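Local coordinates for protein acetyltransferase, GNAT family (Colwellia psychrerythraea, PDB 3IWG) that probably transfers an acyl group, most likely acetyl from acetyl-CoA as is usual in the GNAT family, at residues Pro30-Trp35 / Tyr207-Met212; Phe120-Leu125 / Ala265-Gln270. One frame throughout, in Å; residues are numbered along the deposited sequence.

Contact 1: Pro30-Trp35 / Tyr207-Met212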
loop_
_atom_site.group_PDB
_atom_site.type_symbol
_atom_site.label_atom_id
_atom_site.label_comp_id
_atom_site.label_asym_id
_atom_site.label_seq_id
_atom_site.Cartn_x
_atom_site.Cartn_y
_atom_site.Cartn_z
ATOM N N PRO A 30 4.737 -1.637 -24.772
ATOM C CA PRO A 30 4.567 -1.930 -23.328
ATOM C C PRO A 30 3.084 -1.929 -22.891
ATOM O O PRO A 30 2.292 -1.105 -23.348
ATOM C CB PRO A 30 5.366 -0.809 -22.655
ATOM C CG PRO A 30 5.421 0.311 -23.744
ATOM C CD PRO A 30 5.576 -0.449 -25.023
ATOM N N LEU A 31 2.714 -2.886 -22.051
ATOM C CA LEU A 31 1.359 -2.997 -21.547
ATOM C C LEU A 31 1.096 -2.169 -20.275
ATOM O O LEU A 31 2.009 -1.762 -19.546
ATOM C CB LEU A 31 1.017 -4.453 -21.272
ATOM C CG LEU A 31 1.295 -5.407 -22.434
ATOM C CD1 LEU A 31 0.992 -6.822 -22.028
ATOM C CD2 LEU A 31 0.473 -4.931 -23.657
ATOM N N ASP A 32 -0.180 -1.953 -20.006
ATOM C CA ASP A 32 -0.579 -1.117 -18.903
ATOM C C ASP A 32 -0.175 -1.655 -17.533
ATOM O O ASP A 32 -0.640 -2.704 -17.105
ATOM C CB ASP A 32 -2.079 -0.924 -18.856
ATOM C CG ASP A 32 -2.454 0.075 -17.805
ATOM O OD1 ASP A 32 -2.311 1.276 -18.114
ATOM O OD2 ASP A 32 -2.793 -0.332 -16.661
ATOM N N GLY A 33 0.619 -0.876 -16.828
ATOM C CA GLY A 33 1.037 -1.219 -15.461
ATOM C C GLY A 33 -0.017 -1.657 -14.449
ATOM O O GLY A 33 0.178 -2.631 -13.730
HETATM N N MSE A 34 -1.151 -0.961 -14.396
HETATM C CA MSE A 34 -2.160 -1.308 -13.376
HETATM C C MSE A 34 -2.779 -2.624 -13.790
HETATM O O MSE A 34 -2.919 -3.504 -12.962
HETATM C CB MSE A 34 -3.243 -0.226 -13.178
HETATM C CG MSE A 34 -3.455 0.210 -11.716
HETATM SE SE MSE A 34 -3.391 -1.147 -10.216
HETATM C CE MSE A 34 -1.888 -0.368 -9.225
ATOM N N TRP A 35 -3.080 -2.786 -15.073
ATOM C CA TRP A 35 -3.627 -4.064 -15.547
ATOM C C TRP A 35 -2.683 -5.245 -15.330
ATOM O O TRP A 35 -3.085 -6.263 -14.747
ATOM C CB TRP A 35 -4.028 -3.977 -16.999
ATOM C CG TRP A 35 -5.263 -3.294 -17.129
ATOM C CD1 TRP A 35 -5.439 -1.970 -17.250
ATOM C CD2 TRP A 35 -6.550 -3.875 -17.050
ATOM N NE1 TRP A 35 -6.786 -1.666 -17.305
ATOM C CE2 TRP A 35 -7.493 -2.822 -17.180
ATOM C CE3 TRP A 35 -7.009 -5.186 -16.899
ATOM C CZ2 TRP A 35 -8.873 -3.027 -17.151
ATOM C CZ3 TRP A 35 -8.394 -5.400 -16.875
ATOM C CH2 TRP A 35 -9.315 -4.309 -17.011
ATOM N N TYR A 207 10.417 2.304 -19.719
ATOM C CA TYR A 207 9.264 3.190 -19.741
ATOM C C TYR A 207 8.828 3.723 -18.372
ATOM O O TYR A 207 9.131 3.144 -17.300
ATOM C CB TYR A 207 8.102 2.450 -20.375
ATOM C CG TYR A 207 8.398 1.978 -21.792
ATOM C CD1 TYR A 207 8.194 2.815 -22.871
ATOM C CD2 TYR A 207 8.883 0.681 -22.046
ATOM C CE1 TYR A 207 8.437 2.396 -24.190
ATOM C CE2 TYR A 207 9.150 0.245 -23.371
ATOM C CZ TYR A 207 8.930 1.113 -24.440
ATOM O OH TYR A 207 9.169 0.718 -25.766
ATOM N N ALA A 208 8.127 4.852 -18.419
ATOM C CA ALA A 208 7.464 5.416 -17.255
ATOM C C ALA A 208 5.957 5.483 -17.545
ATOM O O ALA A 208 5.537 5.948 -18.602
ATOM C CB ALA A 208 8.016 6.770 -16.929
ATOM N N ASP A 209 5.150 5.035 -16.601
ATOM C CA ASP A 209 3.716 5.003 -16.756
ATOM C C ASP A 209 3.158 6.169 -15.920
ATOM O O ASP A 209 3.319 6.186 -14.696
ATOM C CB ASP A 209 3.230 3.662 -16.227
ATOM C CG ASP A 209 1.751 3.363 -16.516
ATOM O OD1 ASP A 209 1.027 4.101 -17.237
ATOM O OD2 ASP A 209 1.309 2.311 -16.011
ATOM N N LEU A 210 2.513 7.132 -16.580
ATOM C CA LEU A 210 2.068 8.354 -15.933
ATOM C C LEU A 210 0.586 8.342 -15.558
ATOM O O LEU A 210 -0.233 7.759 -16.238
ATOM C CB LEU A 210 2.339 9.551 -16.842
ATOM C CG LEU A 210 3.706 9.560 -17.505
ATOM C CD1 LEU A 210 3.908 10.812 -18.383
ATOM C CD2 LEU A 210 4.853 9.393 -16.483
ATOM N N GLY A 211 0.255 8.982 -14.451
ATOM C CA GLY A 211 -1.141 9.237 -14.067
ATOM C C GLY A 211 -1.244 10.618 -13.458
ATOM O O GLY A 211 -0.252 11.181 -13.010
HETATM N N MSE A 212 -2.434 11.186 -13.493
HETATM C CA MSE A 212 -2.690 12.453 -12.849
HETATM C C MSE A 212 -4.131 12.549 -12.329
HETATM O O MSE A 212 -5.044 11.891 -12.833
HETATM C CB MSE A 212 -2.489 13.667 -13.755
HETATM C CG MSE A 212 -2.046 13.437 -15.162
HETATM SE SE MSE A 212 -3.463 13.085 -16.406
HETATM C CE MSE A 212 -3.579 11.172 -16.425
HETATM O O HOH W 1 -0.274 2.516 -19.199
#
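Pro30 lies over one face of the Tyr207 phenol, a compact example of a proline-aromatic CH-pi contact joining a loop to a strand. Its CB sits above the CD2 side of the ring, CG is 3.5 Å from the ring centroid and only 6° off the normal, and CD continues to CZ, at 3.7 Å, and on toward OH. Tyr207 CG, anti to the carbonyl carbon (chi1 -59°), places the ring beside Pro30, and chi2 near a right angle (-86°) turns its face to it. Farther along, the contact becomes polar. Asp32 N-caps helix 33-39: its OD2 takes a straight bond from Trp35 N through the anti lone pair, and a weak one from Met34 N, both 2.9 Å. From strand 207-214, Asp209 reaches toward the helix start, and its OD2 accepts a weak bond from Gly33 N at 3.4 Å. Asp32 OD1 and Asp209 OD2 are 4.3 Å apart, yet one water donates to Asp32 OD1 (2.6 Å) and to Asp209 OD1 (2.8 Å). That water, Gly33 N, Ser245 OG bonded to Asp32 OD1, and a long, weak ion pair from Arg198 to Asp209 would probably ease the repulsion between the two carboxylates.

Contact 2: Phe120-Leu125 / Ala265-Gln270; sequences FKVNSL and AHRIVQ
Lys121 and Gln270 exchange two backbone hydrogen bonds where strand 117-129 pairs antiparallel with strand 262-273, a pairing interrupted by a classic beta bulge; strand 99-103 flanks 262-273 on its other side. At the bulge Asn123 and Ser124 both face Ile268, whose carbonyl oxygen takes two N-H groups in the carbonyl plane: Asn123 N at 2.6 Å and Ser124 N, on a lone pair, at 3.2 Å. Side-chain packing follows on the face bearing Val122, Val269, Leu125 and Arg267. Val269 CG1 makes an apolar contact with the Phe120 ring edge at CD2 (3.7 Å), while Leu125 CG lies 3.6 Å above the guanidinium plane of Arg267. A bend at chi2 (-64°) folds the arginine alongside the leucine; its NH1 bonds to His266 O within the guanidinium plane, though NH1 itself stands above the His266 carbonyl plane. An alanine in place of Arg267 would probably leave one flank of Leu125 uncovered and His266 O without this donor. The other face carries Lys121, Ser124, Ile268 and Gln270, with Lys121 CE 3.5 Å from Gln270 OE1. From the bulge, Asn123 OD1 accepts from Ser124 OG, and one water links Asn123 ND2 to Gln270 OE1, 2.7 Å from each.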
loop_
_atom_site.group_PDB
_atom_site.type_symbol
_atom_site.label_atom_id
_atom_site.label_comp_id
_atom_site.label_asym_id
_atom_site.label_seq_id
_atom_site.Cartn_x
_atom_site.Cartn_y
_atom_site.Cartn_z
ATOM N N PHE A 120 -18.366 -6.851 -27.684
ATOM C CA PHE A 120 -17.259 -6.165 -27.126
ATOM C C PHE A 120 -17.582 -4.732 -26.817
ATOM O O PHE A 120 -18.508 -4.158 -27.361
ATOM C CB PHE A 120 -16.093 -6.181 -28.099
ATOM C CG PHE A 120 -16.161 -5.074 -29.115
ATOM C CD1 PHE A 120 -17.094 -5.107 -30.122
ATOM C CD2 PHE A 120 -15.327 -3.959 -29.011
ATOM C CE1 PHE A 120 -17.181 -4.056 -31.035
ATOM C CE2 PHE A 120 -15.420 -2.919 -29.922
ATOM C CZ PHE A 120 -16.328 -2.970 -30.929
ATOM N N LYS A 121 -16.756 -4.163 -25.952
ATOM C CA LYS A 121 -16.612 -2.741 -25.871
ATOM C C LYS A 121 -15.185 -2.355 -25.523
ATOM O O LYS A 121 -14.417 -3.147 -24.956
ATOM C CB LYS A 121 -17.554 -2.217 -24.824
ATOM C CG LYS A 121 -17.216 -2.694 -23.437
ATOM C CD LYS A 121 -18.319 -2.265 -22.492
ATOM C CE LYS A 121 -18.415 -3.130 -21.241
ATOM N NZ LYS A 121 -19.631 -2.715 -20.507
ATOM N N VAL A 122 -14.838 -1.121 -25.849
ATOM C CA VAL A 122 -13.524 -0.599 -25.546
ATOM C C VAL A 122 -13.466 -0.256 -24.076
ATOM O O VAL A 122 -14.383 0.283 -23.553
ATOM C CB VAL A 122 -13.224 0.649 -26.382
ATOM C CG1 VAL A 122 -11.804 1.125 -26.168
ATOM C CG2 VAL A 122 -13.428 0.310 -27.856
ATOM N N ASN A 123 -12.372 -0.562 -23.422
ATOM C CA ASN A 123 -12.205 -0.172 -22.009
ATOM C C ASN A 123 -11.304 1.067 -21.842
ATOM O O ASN A 123 -11.571 1.924 -21.077
ATOM C CB ASN A 123 -11.554 -1.344 -21.285
ATOM C CG ASN A 123 -11.309 -1.073 -19.826
ATOM O OD1 ASN A 123 -10.199 -0.766 -19.432
ATOM N ND2 ASN A 123 -12.346 -1.259 -19.008
ATOM N N SER A 124 -10.205 1.136 -22.554
ATOM C CA SER A 124 -9.332 2.279 -22.431
ATOM C C SER A 124 -8.431 2.420 -23.606
ATOM O O SER A 124 -8.363 1.548 -24.460
ATOM C CB SER A 124 -8.499 2.210 -21.122
ATOM O OG SER A 124 -8.287 0.895 -20.698
ATOM N N LEU A 125 -7.756 3.556 -23.657
ATOM C CA LEU A 125 -6.802 3.838 -24.685
ATOM C C LEU A 125 -5.414 3.807 -24.060
ATOM O O LEU A 125 -5.230 4.300 -22.936
ATOM C CB LEU A 125 -7.091 5.207 -25.287
ATOM C CG LEU A 125 -8.414 5.466 -26.042
ATOM C CD1 LEU A 125 -9.621 5.448 -25.084
ATOM C CD2 LEU A 125 -8.335 6.796 -26.773
ATOM N N ALA A 265 -2.324 4.181 -30.744
ATOM C CA ALA A 265 -2.658 3.176 -31.745
ATOM C C ALA A 265 -3.265 1.957 -31.078
ATOM O O ALA A 265 -3.621 1.010 -31.776
ATOM C CB ALA A 265 -1.440 2.763 -32.510
ATOM N N HIS A 266 -3.414 1.994 -29.754
ATOM C CA HIS A 266 -3.837 0.841 -28.972
ATOM C C HIS A 266 -5.001 1.043 -28.043
ATOM O O HIS A 266 -5.250 2.158 -27.561
ATOM C CB HIS A 266 -2.655 0.341 -28.178
ATOM C CG HIS A 266 -1.612 -0.260 -29.041
ATOM N ND1 HIS A 266 -1.760 -1.507 -29.597
ATOM C CD2 HIS A 266 -0.442 0.236 -29.511
ATOM C CE1 HIS A 266 -0.708 -1.764 -30.360
ATOM N NE2 HIS A 266 0.111 -0.725 -30.314
ATOM N N ARG A 267 -5.690 -0.069 -27.761
ATOM C CA ARG A 267 -6.928 -0.076 -27.009
ATOM C C ARG A 267 -6.950 -1.302 -26.145
ATOM O O ARG A 267 -6.449 -2.311 -26.544
ATOM C CB ARG A 267 -8.152 -0.154 -27.937
ATOM C CG ARG A 267 -8.379 1.034 -28.832
ATOM C CD ARG A 267 -8.692 2.316 -28.070
ATOM N NE ARG A 267 -9.014 3.411 -28.979
ATOM C CZ ARG A 267 -8.114 4.172 -29.563
ATOM N NH1 ARG A 267 -6.829 3.978 -29.360
ATOM N NH2 ARG A 267 -8.505 5.141 -30.369
ATOM N N ILE A 268 -7.523 -1.207 -24.948
ATOM C CA ILE A 268 -7.861 -2.399 -24.172
ATOM C C ILE A 268 -9.348 -2.587 -24.371
ATOM O O ILE A 268 -10.165 -1.660 -24.154
ATOM C CB ILE A 268 -7.576 -2.272 -22.627
ATOM C CG1 ILE A 268 -6.090 -2.185 -22.366
ATOM C CG2 ILE A 268 -8.087 -3.474 -21.902
ATOM C CD1 ILE A 268 -5.639 -1.923 -20.873
ATOM N N VAL A 269 -9.707 -3.803 -24.714
ATOM C CA VAL A 269 -11.065 -4.122 -25.046
ATOM C C VAL A 269 -11.549 -5.182 -24.105
ATOM O O VAL A 269 -10.789 -6.093 -23.731
ATOM C CB VAL A 269 -11.138 -4.665 -26.518
ATOM C CG1 VAL A 269 -12.549 -5.073 -26.871
ATOM C CG2 VAL A 269 -10.549 -3.653 -27.541
ATOM N N GLN A 270 -12.823 -5.107 -23.778
ATOM C CA GLN A 270 -13.496 -6.116 -22.990
ATOM C C GLN A 270 -14.390 -6.893 -23.902
ATOM O O GLN A 270 -15.334 -6.298 -24.447
ATOM C CB GLN A 270 -14.386 -5.466 -21.914
ATOM C CG GLN A 270 -15.035 -6.465 -20.976
ATOM C CD GLN A 270 -15.911 -5.822 -19.905
ATOM O OE1 GLN A 270 -15.776 -4.632 -19.575
ATOM N NE2 GLN A 270 -16.843 -6.606 -19.388
HETATM O O HOH W 2 -14.551 -2.300 -20.147
#

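In the fold
Contacts 1 and 2 illustrate how segments that alternate along the chain can knit a fold together; contact 1 joins residues of the two GNAT-family regions, 12-130 and 150-262. Their centres are about 15 Å apart, and Trp35, at the start of helix 33-39, bridges them. Its CD1 packs on Ile268 CD1 at 3.6 Å and its CZ2 on Asn123 OD1 at 3.5 Å, so the helix capped in contact 1 rests on the bulged strand pair of contact 2; Asp32 CB also approaches Ile268 CD1, at 4.2 Å. Strand 241-247 lies between strands 207-214 and 117-129, linking both contacts through backbone pairing. Contact 1 is the more central, about 5 Å from the chain centre against 12 Å for contact 2.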